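Local structure of N-acetylglucosamine-6-phosphate deacetylase (Thermotoga maritima, 1O12) at residues 124-129 / 153-158; 160-165 / 172-177; 181-186 / 335-340. The protein probably removes the acetyl group from N-acetylglucosamine 6-phosphate by metal-assisted hydrolysis, using one divalent metal ion per subunit. All blocks are in the same frame, centred on the assembly; numbering follows the deposited sequence.

Interaction 1: residues 124-129 / 153-158; sequences VHLEGP and SEIDSP. With FE (Fe (III) ion), chain C.
Val124 and Leu126 meet Pro158 and Ile155 on the outer side of a strand in the metal-binding barrel of the amidohydrolases, a TIM-barrel fold. The polar link is between backbones. Val124 N donates to Pro158 O over 2.9 Å with an N-H...O angle of 153°, and the donor sits 25° off the carbonyl plane. Pro158 runs straight into strand 159-164, and Val124 also pairs with Lys160 there, so this bond sits at the start of the parallel pairing between the two strands. A cis peptide precedes Pro158 and turns the loop into that strand.

Two residues along, the chemistry becomes apolar. Leu126 directs its side chain at the loop, its CG beside the backbone N (chi1 -60°), and its CD1 methyl meets the CG2 branch of Ile155 at 3.9 Å, the two side chains lying askew to one another. The residues that touch are all buried, and helix 99-115 packs on Val124 and Pro158 from outside. Further out in the loop, Asp156 OD2 accepts Ser157 N at 2.6 Å, from above the carboxylate plane, a bond that ties the bend just ahead of Pro158.

Strand alternation sends the odd-numbered side chains, His125 and Glu127, the other way. His125 turns from the loop and hydrogen-bonds Thr163 through NE2. Glu127 reaches the active site, where His188 and His209 join it on the iron(III) ion, while His61 and His139 hydrogen-bond its carboxylate. Glu127 grips the metal with one oxygen: OE2 lies 2.2 Å from the iron, whereas OE1 stays at 3.5 Å.

Interaction 2: residues 160-165 / 172-177; sequences KMLTFA and ELLLRL
Phe164 and Leu174 make the closest approach here, running alongside each other in opposite directions. A single methyl, CD1 of Leu174, does the touching: it lies 3.3 Å from Phe164 CB and 3.5 Å from Phe164 CG, then reaches the near side of the ring at an oblique slant. Phe164 has its CG between the backbone N and the carbonyl carbon (chi1 78°), which swings the ring out beside that methyl. The second group of contacts is looser. Leu162 offers CD1 to Leu174 CD1 at 4.4 Å and CG to Leu177 CD1 at 4.3 Å, so Leu174 is shared by two side chains of the strand. No hydrogen bond crosses between the segments; the joint is wholly apolar and buried.

What puts Leu174 and Leu177 on the same face is their spacing of three along helical turns. Leu177 N bonds back to Leu174 O at 2.8 Å, and similar bonds hold Leu175 to Glu172 and Arg176 to Leu173, all of them spanning three residues.

Around these leucines, Phe199 brings its ring against that of Phe164 with the planes inclined at about 50°. Leu184 of the next strand packs on both Leu162 and Phe164, while Tyr130 and Pro147 touch Leu174. Helix 149-152 places Leu152 on Leu177, and its Glu149 forms a salt bridge with Arg176.

Strands 159-164 and 183-186 are parallel neighbours, and on the outer side of the barrel the turns of 172-177 take the place of the helix in the beta-alpha-beta crossover from which TIM barrels are built.

Interaction 3: residues 181-186 / 335-340; sequences DIVLSA and VELGLD
Val183 holds its CG1 trans to the backbone N (chi1 173°), and the other branch, CG2, is thereby the one presented to the end of helix 322-336. There it lies 3.3 Å from Glu336 O, a methyl-to-carbonyl contact. The same CG2 meets Leu337 CD2 at 3.9 Å. Leu337 sets its CG opposite the carbonyl carbon (chi1 -69°), and this brings the tip of a side chain that starts out pointing past the strand back to the valine; the two side chains cross at about a right angle.

A water extends the contact beyond the apolar part. It is placed to donate to Asp181 OD2 at 3.1 Å and to Leu337 O at 3.0 Å, joining a carboxylate to a carbonyl of the helix terminus. More acceptors lie around this water than it has protons, so the two bonds may not both be made at any one moment. The other carboxylate oxygen, Asp181 OD1, forms a long, weak ion pair with Lys160.

Val183 opens one of the parallel strands of the TIM barrel and points to the same side as Met161 of the neighbouring strand, whereas Leu184 packs the other way on Leu175 and Val178. The contact is at the start of the strand, and in this fold the active site lies at the opposite, C-terminal ends.

The helix finishes in a Schellman motif, with Gly338 taking positive phi as the chain leaves the last turn. In addition, Gly338 N makes a weak bond of 3.4 Å to Val335 O. Glu336 meets the strand through its carbonyl O, while its carboxylate is engaged elsewhere: OE1 forms a salt bridge with Arg206 NE, and NH1 of that arginine hydrogen-bonds Ser185 OG.

Overall arrangement
All three contacts involve consecutive parallel strands of one barrel: interaction 1 on 121-127, interaction 2 on 159-164 and interaction 3 on 183-186. Backbone bonds join these strands directly, including Leu162 O to Ser185 N at 2.8 Å, and Leu126 packs on Leu162. Interactions 1 and 2 are buried, on the outer side of the barrel; the first mixes a backbone bond with a methyl contact, and its strand also carries the metal ligand Glu127, while the second is purely apolar. Interaction 3 is a surface contact at the strand's start, bridging distant parts of the chain with a methyl contact and a water. Ile182 meets Ile155, linking interactions 1 and 3.

Interaction 1: residues 124-129 / 153-158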
loop_
_atom_site.group_PDB
_atom_site.type_symbol
_atom_site.label_atom_id
_atom_site.label_comp_id
_atom_site.label_asym_id
_atom_site.label_seq_id
_atom_site.Cartn_x
_atom_site.Cartn_y
_atom_site.Cartn_z
ATOM N N VAL A 124 -25.062 6.450 18.547
ATOM C CA VAL A 124 -24.177 7.572 18.403
ATOM C C VAL A 124 -22.728 7.187 18.230
ATOM O O VAL A 124 -22.231 6.310 18.929
ATOM C CB VAL A 124 -24.323 8.499 19.623
ATOM C CG1 VAL A 124 -23.209 9.563 19.642
ATOM C CG2 VAL A 124 -25.699 9.150 19.574
ATOM N N HIS A 125 -22.067 7.843 17.279
ATOM C CA HIS A 125 -20.641 7.616 17.019
ATOM C C HIS A 125 -19.937 8.835 17.584
ATOM O O HIS A 125 -20.135 9.980 17.121
ATOM C CB HIS A 125 -20.357 7.470 15.515
ATOM C CG HIS A 125 -18.901 7.399 15.170
ATOM N ND1 HIS A 125 -18.454 7.180 13.880
ATOM C CD2 HIS A 125 -17.790 7.554 15.931
ATOM C CE1 HIS A 125 -17.133 7.207 13.862
ATOM N NE2 HIS A 125 -16.704 7.433 15.093
ATOM N N LEU A 126 -19.149 8.573 18.624
ATOM C CA LEU A 126 -18.423 9.619 19.311
ATOM C C LEU A 126 -17.029 9.780 18.709
ATOM O O LEU A 126 -16.095 9.032 19.042
ATOM C CB LEU A 126 -18.343 9.304 20.821
ATOM C CG LEU A 126 -19.643 9.166 21.642
ATOM C CD1 LEU A 126 -19.342 8.593 23.014
ATOM C CD2 LEU A 126 -20.303 10.509 21.809
ATOM N N GLU A 127 -16.926 10.747 17.797
ATOM C CA GLU A 127 -15.670 11.065 17.133
ATOM C C GLU A 127 -15.031 12.147 17.982
ATOM O O GLU A 127 -15.445 13.295 17.948
ATOM C CB GLU A 127 -15.912 11.609 15.724
ATOM C CG GLU A 127 -14.687 11.481 14.808
ATOM C CD GLU A 127 -14.702 12.452 13.654
ATOM O OE1 GLU A 127 -15.687 12.519 12.890
ATOM O OE2 GLU A 127 -13.707 13.170 13.504
ATOM N N GLY A 128 -14.011 11.782 18.732
ATOM C CA GLY A 128 -13.400 12.750 19.611
ATOM C C GLY A 128 -14.158 12.561 20.917
ATOM O O GLY A 128 -15.169 11.862 20.931
ATOM N N PRO A 129 -13.757 13.215 22.008
ATOM C CA PRO A 129 -12.638 14.151 22.137
ATOM C C PRO A 129 -11.285 13.534 22.494
ATOM O O PRO A 129 -10.322 14.269 22.703
ATOM C CB PRO A 129 -13.127 15.089 23.227
ATOM C CG PRO A 129 -13.775 14.074 24.205
ATOM C CD PRO A 129 -14.510 13.106 23.276
ATOM N N SER A 153 -17.287 6.698 32.628
ATOM C CA SER A 153 -18.561 6.288 33.223
ATOM C C SER A 153 -19.814 6.857 32.560
ATOM O O SER A 153 -20.915 6.410 32.846
ATOM C CB SER A 153 -18.591 6.631 34.726
ATOM O OG SER A 153 -18.971 7.982 34.955
ATOM N N GLU A 154 -19.662 7.852 31.701
ATOM C CA GLU A 154 -20.819 8.417 31.025
ATOM C C GLU A 154 -20.996 7.848 29.607
ATOM O O GLU A 154 -21.972 8.158 28.935
ATOM C CB GLU A 154 -20.696 9.938 30.936
ATOM C CG GLU A 154 -20.662 10.653 32.268
ATOM C CD GLU A 154 -21.910 10.421 33.080
ATOM O OE1 GLU A 154 -21.772 10.237 34.298
ATOM O OE2 GLU A 154 -23.031 10.433 32.514
ATOM N N ILE A 155 -20.075 7.002 29.157
ATOM C CA ILE A 155 -20.157 6.450 27.806
ATOM C C ILE A 155 -20.724 5.044 27.786
ATOM O O ILE A 155 -20.080 4.099 28.242
ATOM C CB ILE A 155 -18.776 6.417 27.131
ATOM C CG1 ILE A 155 -18.178 7.826 27.104
ATOM C CG2 ILE A 155 -18.899 5.857 25.748
ATOM C CD1 ILE A 155 -16.727 7.895 26.561
ATOM N N ASP A 156 -21.920 4.914 27.224
ATOM C CA ASP A 156 -22.596 3.633 27.149
ATOM C C ASP A 156 -23.762 3.790 26.162
ATOM O O ASP A 156 -23.913 4.837 25.522
ATOM C CB ASP A 156 -23.118 3.255 28.553
ATOM C CG ASP A 156 -23.431 1.755 28.700
ATOM O OD1 ASP A 156 -23.612 1.308 29.864
ATOM O OD2 ASP A 156 -23.503 1.029 27.673
ATOM N N SER A 157 -24.595 2.759 26.048
ATOM C CA SER A 157 -25.723 2.817 25.131
ATOM C C SER A 157 -26.371 4.155 25.395
ATOM O O SER A 157 -26.559 4.528 26.551
ATOM C CB SER A 157 -26.693 1.665 25.412
ATOM O OG SER A 157 -27.486 1.387 24.274
ATOM N N PRO A 158 -26.780 4.874 24.339
ATOM C CA PRO A 158 -26.670 4.481 22.930
ATOM C C PRO A 158 -25.375 4.766 22.138
ATOM O O PRO A 158 -25.412 4.893 20.921
ATOM C CB PRO A 158 -27.889 5.151 22.304
ATOM C CG PRO A 158 -27.932 6.448 23.024
ATOM C CD PRO A 158 -27.642 6.060 24.481
HETATM FE FE FE C . -12.604 13.496 11.632
#

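Interaction 2: residues 160-165 / 172-177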
loop_
_atom_site.group_PDB
_atom_site.type_symbol
_atom_site.label_atom_id
_atom_site.label_comp_id
_atom_site.label_asym_id
_atom_site.label_seq_id
_atom_site.Cartn_x
_atom_site.Cartn_y
_atom_site.Cartn_z
ATOM N N LYS A 160 -22.331 3.725 20.124
ATOM C CA LYS A 160 -22.122 2.485 19.404
ATOM C C LYS A 160 -20.735 2.387 18.844
ATOM O O LYS A 160 -20.251 1.298 18.569
ATOM C CB LYS A 160 -23.131 2.352 18.269
ATOM C CG LYS A 160 -24.557 2.133 18.773
ATOM C CD LYS A 160 -24.698 0.834 19.552
ATOM C CE LYS A 160 -26.065 0.716 20.253
ATOM N NZ LYS A 160 -26.203 -0.489 21.131
HETATM N N MSE A 161 -20.087 3.534 18.691
HETATM C CA MSE A 161 -18.757 3.572 18.118
HETATM C C MSE A 161 -17.990 4.743 18.697
HETATM O O MSE A 161 -18.573 5.744 19.099
HETATM C CB MSE A 161 -18.859 3.704 16.604
HETATM C CG MSE A 161 -17.547 3.610 15.917
HETATM SE SE MSE A 161 -17.714 3.486 13.989
HETATM C CE MSE A 161 -18.254 1.622 13.790
ATOM N N LEU A 162 -16.677 4.640 18.716
ATOM C CA LEU A 162 -15.881 5.703 19.289
ATOM C C LEU A 162 -14.567 5.812 18.558
ATOM O O LEU A 162 -13.861 4.818 18.428
ATOM C CB LEU A 162 -15.630 5.356 20.751
ATOM C CG LEU A 162 -14.792 6.109 21.788
ATOM C CD1 LEU A 162 -13.479 6.611 21.201
ATOM C CD2 LEU A 162 -15.624 7.194 22.353
ATOM N N THR A 163 -14.226 7.005 18.080
ATOM C CA THR A 163 -12.935 7.189 17.409
ATOM C C THR A 163 -11.898 7.845 18.342
ATOM O O THR A 163 -12.090 8.973 18.817
ATOM C CB THR A 163 -13.050 8.051 16.143
ATOM O OG1 THR A 163 -13.836 7.364 15.177
ATOM C CG2 THR A 163 -11.660 8.319 15.551
ATOM N N PHE A 164 -10.791 7.136 18.571
ATOM C CA PHE A 164 -9.713 7.608 19.446
ATOM C C PHE A 164 -8.297 7.509 18.833
ATOM O O PHE A 164 -8.059 6.791 17.835
ATOM C CB PHE A 164 -9.722 6.799 20.734
ATOM C CG PHE A 164 -9.110 5.437 20.581
ATOM C CD1 PHE A 164 -7.850 5.166 21.113
ATOM C CD2 PHE A 164 -9.767 4.443 19.848
ATOM C CE1 PHE A 164 -7.255 3.936 20.915
ATOM C CE2 PHE A 164 -9.173 3.192 19.638
ATOM C CZ PHE A 164 -7.917 2.937 20.173
ATOM N N ALA A 165 -7.360 8.231 19.451
ATOM C CA ALA A 165 -5.966 8.212 19.020
ATOM C C ALA A 165 -5.185 7.368 20.038
ATOM O O ALA A 165 -4.959 7.807 21.143
ATOM C CB ALA A 165 -5.428 9.637 18.964
ATOM N N GLU A 172 -5.802 3.516 26.963
ATOM C CA GLU A 172 -6.108 2.134 27.366
ATOM C C GLU A 172 -7.464 1.939 28.058
ATOM O O GLU A 172 -8.092 0.901 27.889
ATOM C CB GLU A 172 -4.997 1.574 28.274
ATOM C CG GLU A 172 -3.684 2.356 28.225
ATOM C CD GLU A 172 -3.658 3.531 29.214
ATOM O OE1 GLU A 172 -3.119 4.609 28.856
ATOM O OE2 GLU A 172 -4.168 3.367 30.351
ATOM N N LEU A 173 -7.909 2.921 28.834
ATOM C CA LEU A 173 -9.196 2.810 29.509
ATOM C C LEU A 173 -10.326 2.569 28.503
ATOM O O LEU A 173 -11.286 1.854 28.793
ATOM C CB LEU A 173 -9.506 4.092 30.304
ATOM C CG LEU A 173 -8.534 4.596 31.393
ATOM C CD1 LEU A 173 -9.201 5.739 32.190
ATOM C CD2 LEU A 173 -8.158 3.457 32.325
ATOM N N LEU A 174 -10.207 3.158 27.320
ATOM C CA LEU A 174 -11.238 3.020 26.303
ATOM C C LEU A 174 -11.526 1.559 25.984
ATOM O O LEU A 174 -12.624 1.220 25.574
ATOM C CB LEU A 174 -10.846 3.785 25.030
ATOM C CG LEU A 174 -10.530 5.266 25.222
ATOM C CD1 LEU A 174 -10.096 5.841 23.885
ATOM C CD2 LEU A 174 -11.735 6.035 25.799
ATOM N N LEU A 175 -10.546 0.687 26.189
ATOM C CA LEU A 175 -10.772 -0.723 25.918
ATOM C C LEU A 175 -11.890 -1.283 26.772
ATOM O O LEU A 175 -12.460 -2.333 26.463
ATOM C CB LEU A 175 -9.516 -1.521 26.178
ATOM C CG LEU A 175 -8.421 -1.164 25.201
ATOM C CD1 LEU A 175 -7.108 -1.745 25.689
ATOM C CD2 LEU A 175 -8.808 -1.699 23.837
ATOM N N ARG A 176 -12.214 -0.605 27.854
ATOM C CA ARG A 176 -13.266 -1.144 28.668
ATOM C C ARG A 176 -14.626 -0.935 28.062
ATOM O O ARG A 176 -15.603 -1.496 28.548
ATOM C CB ARG A 176 -13.189 -0.555 30.057
ATOM C CG ARG A 176 -12.042 -1.169 30.824
ATOM C CD ARG A 176 -11.727 -0.368 32.031
ATOM N NE ARG A 176 -12.931 -0.203 32.837
ATOM C CZ ARG A 176 -13.038 0.719 33.776
ATOM N NH1 ARG A 176 -12.014 1.532 34.007
ATOM N NH2 ARG A 176 -14.165 0.837 34.462
ATOM N N LEU A 177 -14.683 -0.163 26.977
ATOM C CA LEU A 177 -15.949 0.143 26.318
ATOM C C LEU A 177 -16.459 -0.939 25.404
ATOM O O LEU A 177 -17.666 -1.067 25.223
ATOM C CB LEU A 177 -15.844 1.430 25.507
ATOM C CG LEU A 177 -15.517 2.673 26.339
ATOM C CD1 LEU A 177 -15.458 3.904 25.418
ATOM C CD2 LEU A 177 -16.569 2.845 27.413
#

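Interaction 3: residues 181-186 / 335-340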
loop_
_atom_site.group_PDB
_atom_site.type_symbol
_atom_site.label_atom_id
_atom_site.label_comp_id
_atom_site.label_asym_id
_atom_site.label_seq_id
_atom_site.Cartn_x
_atom_site.Cartn_y
_atom_site.Cartn_z
ATOM N N ASP A 181 -20.818 -2.955 23.988
ATOM C CA ASP A 181 -21.383 -2.962 22.635
ATOM C C ASP A 181 -20.986 -1.679 21.906
ATOM O O ASP A 181 -21.781 -1.078 21.192
ATOM C CB ASP A 181 -22.914 -3.091 22.695
ATOM C CG ASP A 181 -23.513 -3.679 21.413
ATOM O OD1 ASP A 181 -24.762 -3.611 21.242
ATOM O OD2 ASP A 181 -22.746 -4.218 20.575
ATOM N N ILE A 182 -19.751 -1.252 22.137
ATOM C CA ILE A 182 -19.200 -0.073 21.486
ATOM C C ILE A 182 -17.966 -0.498 20.664
ATOM O O ILE A 182 -17.082 -1.178 21.182
ATOM C CB ILE A 182 -18.792 0.997 22.527
ATOM C CG1 ILE A 182 -20.018 1.426 23.340
ATOM C CG2 ILE A 182 -18.134 2.179 21.828
ATOM C CD1 ILE A 182 -19.738 2.522 24.362
ATOM N N VAL A 183 -17.939 -0.131 19.381
ATOM C CA VAL A 183 -16.815 -0.464 18.516
ATOM C C VAL A 183 -15.768 0.659 18.590
ATOM O O VAL A 183 -16.110 1.833 18.435
ATOM C CB VAL A 183 -17.257 -0.616 17.010
ATOM C CG1 VAL A 183 -16.018 -0.796 16.115
ATOM C CG2 VAL A 183 -18.219 -1.805 16.826
ATOM N N LEU A 184 -14.508 0.307 18.852
ATOM C CA LEU A 184 -13.433 1.304 18.889
ATOM C C LEU A 184 -12.833 1.508 17.491
ATOM O O LEU A 184 -12.732 0.575 16.713
ATOM C CB LEU A 184 -12.321 0.873 19.852
ATOM C CG LEU A 184 -12.682 0.916 21.336
ATOM C CD1 LEU A 184 -11.430 0.621 22.159
ATOM C CD2 LEU A 184 -13.256 2.306 21.692
ATOM N N SER A 185 -12.439 2.723 17.164
ATOM C CA SER A 185 -11.860 2.976 15.850
ATOM C C SER A 185 -10.718 3.982 15.978
ATOM O O SER A 185 -10.869 5.007 16.638
ATOM C CB SER A 185 -12.938 3.511 14.872
ATOM O OG SER A 185 -12.538 3.353 13.502
ATOM N N ALA A 186 -9.583 3.700 15.356
ATOM C CA ALA A 186 -8.433 4.599 15.449
ATOM C C ALA A 186 -8.511 5.671 14.376
ATOM O O ALA A 186 -8.828 5.386 13.213
ATOM C CB ALA A 186 -7.134 3.810 15.312
ATOM N N VAL A 335 -21.004 -6.231 10.036
ATOM C CA VAL A 335 -20.150 -7.198 10.708
ATOM C C VAL A 335 -19.443 -6.525 11.862
ATOM O O VAL A 335 -19.290 -7.110 12.925
ATOM C CB VAL A 335 -19.089 -7.826 9.741
ATOM C CG1 VAL A 335 -18.015 -8.579 10.547
ATOM C CG2 VAL A 335 -19.772 -8.789 8.763
ATOM N N GLU A 336 -19.033 -5.282 11.681
ATOM C CA GLU A 336 -18.326 -4.612 12.764
ATOM C C GLU A 336 -19.220 -4.353 13.957
ATOM O O GLU A 336 -18.830 -4.546 15.106
ATOM C CB GLU A 336 -17.740 -3.282 12.295
ATOM C CG GLU A 336 -16.753 -3.414 11.194
ATOM C CD GLU A 336 -15.959 -2.145 10.978
ATOM O OE1 GLU A 336 -16.558 -1.047 10.776
ATOM O OE2 GLU A 336 -14.713 -2.261 11.014
ATOM N N LEU A 337 -20.428 -3.901 13.656
ATOM C CA LEU A 337 -21.403 -3.540 14.656
ATOM C C LEU A 337 -22.201 -4.689 15.250
ATOM O O LEU A 337 -23.109 -4.459 16.048
ATOM C CB LEU A 337 -22.345 -2.525 14.032
ATOM C CG LEU A 337 -21.652 -1.203 13.774
ATOM C CD1 LEU A 337 -22.447 -0.377 12.763
ATOM C CD2 LEU A 337 -21.469 -0.478 15.108
ATOM N N GLY A 338 -21.874 -5.916 14.856
ATOM C CA GLY A 338 -22.592 -7.063 15.367
ATOM C C GLY A 338 -24.043 -7.115 14.895
ATOM O O GLY A 338 -24.915 -7.571 15.643
ATOM N N LEU A 339 -24.325 -6.648 13.676
ATOM C CA LEU A 339 -25.698 -6.683 13.154
ATOM C C LEU A 339 -25.857 -7.938 12.266
ATOM O O LEU A 339 -25.941 -7.869 11.037
ATOM C CB LEU A 339 -25.977 -5.399 12.369
ATOM C CG LEU A 339 -25.765 -4.111 13.193
ATOM C CD1 LEU A 339 -26.193 -2.923 12.384
ATOM C CD2 LEU A 339 -26.573 -4.158 14.508
ATOM N N ASP A 340 -25.893 -9.087 12.934
ATOM C CA ASP A 340 -25.993 -10.383 12.294
ATOM C C ASP A 340 -27.168 -10.653 11.368
ATOM O O ASP A 340 -27.113 -11.582 10.562
ATOM C CB ASP A 340 -25.917 -11.459 13.367
ATOM C CG ASP A 340 -24.710 -11.265 14.295
ATOM O OD1 ASP A 340 -23.652 -10.749 13.822
ATOM O OD2 ASP A 340 -24.816 -11.633 15.495
HETATM O O HOH W 1 -23.987 -6.058 18.386
#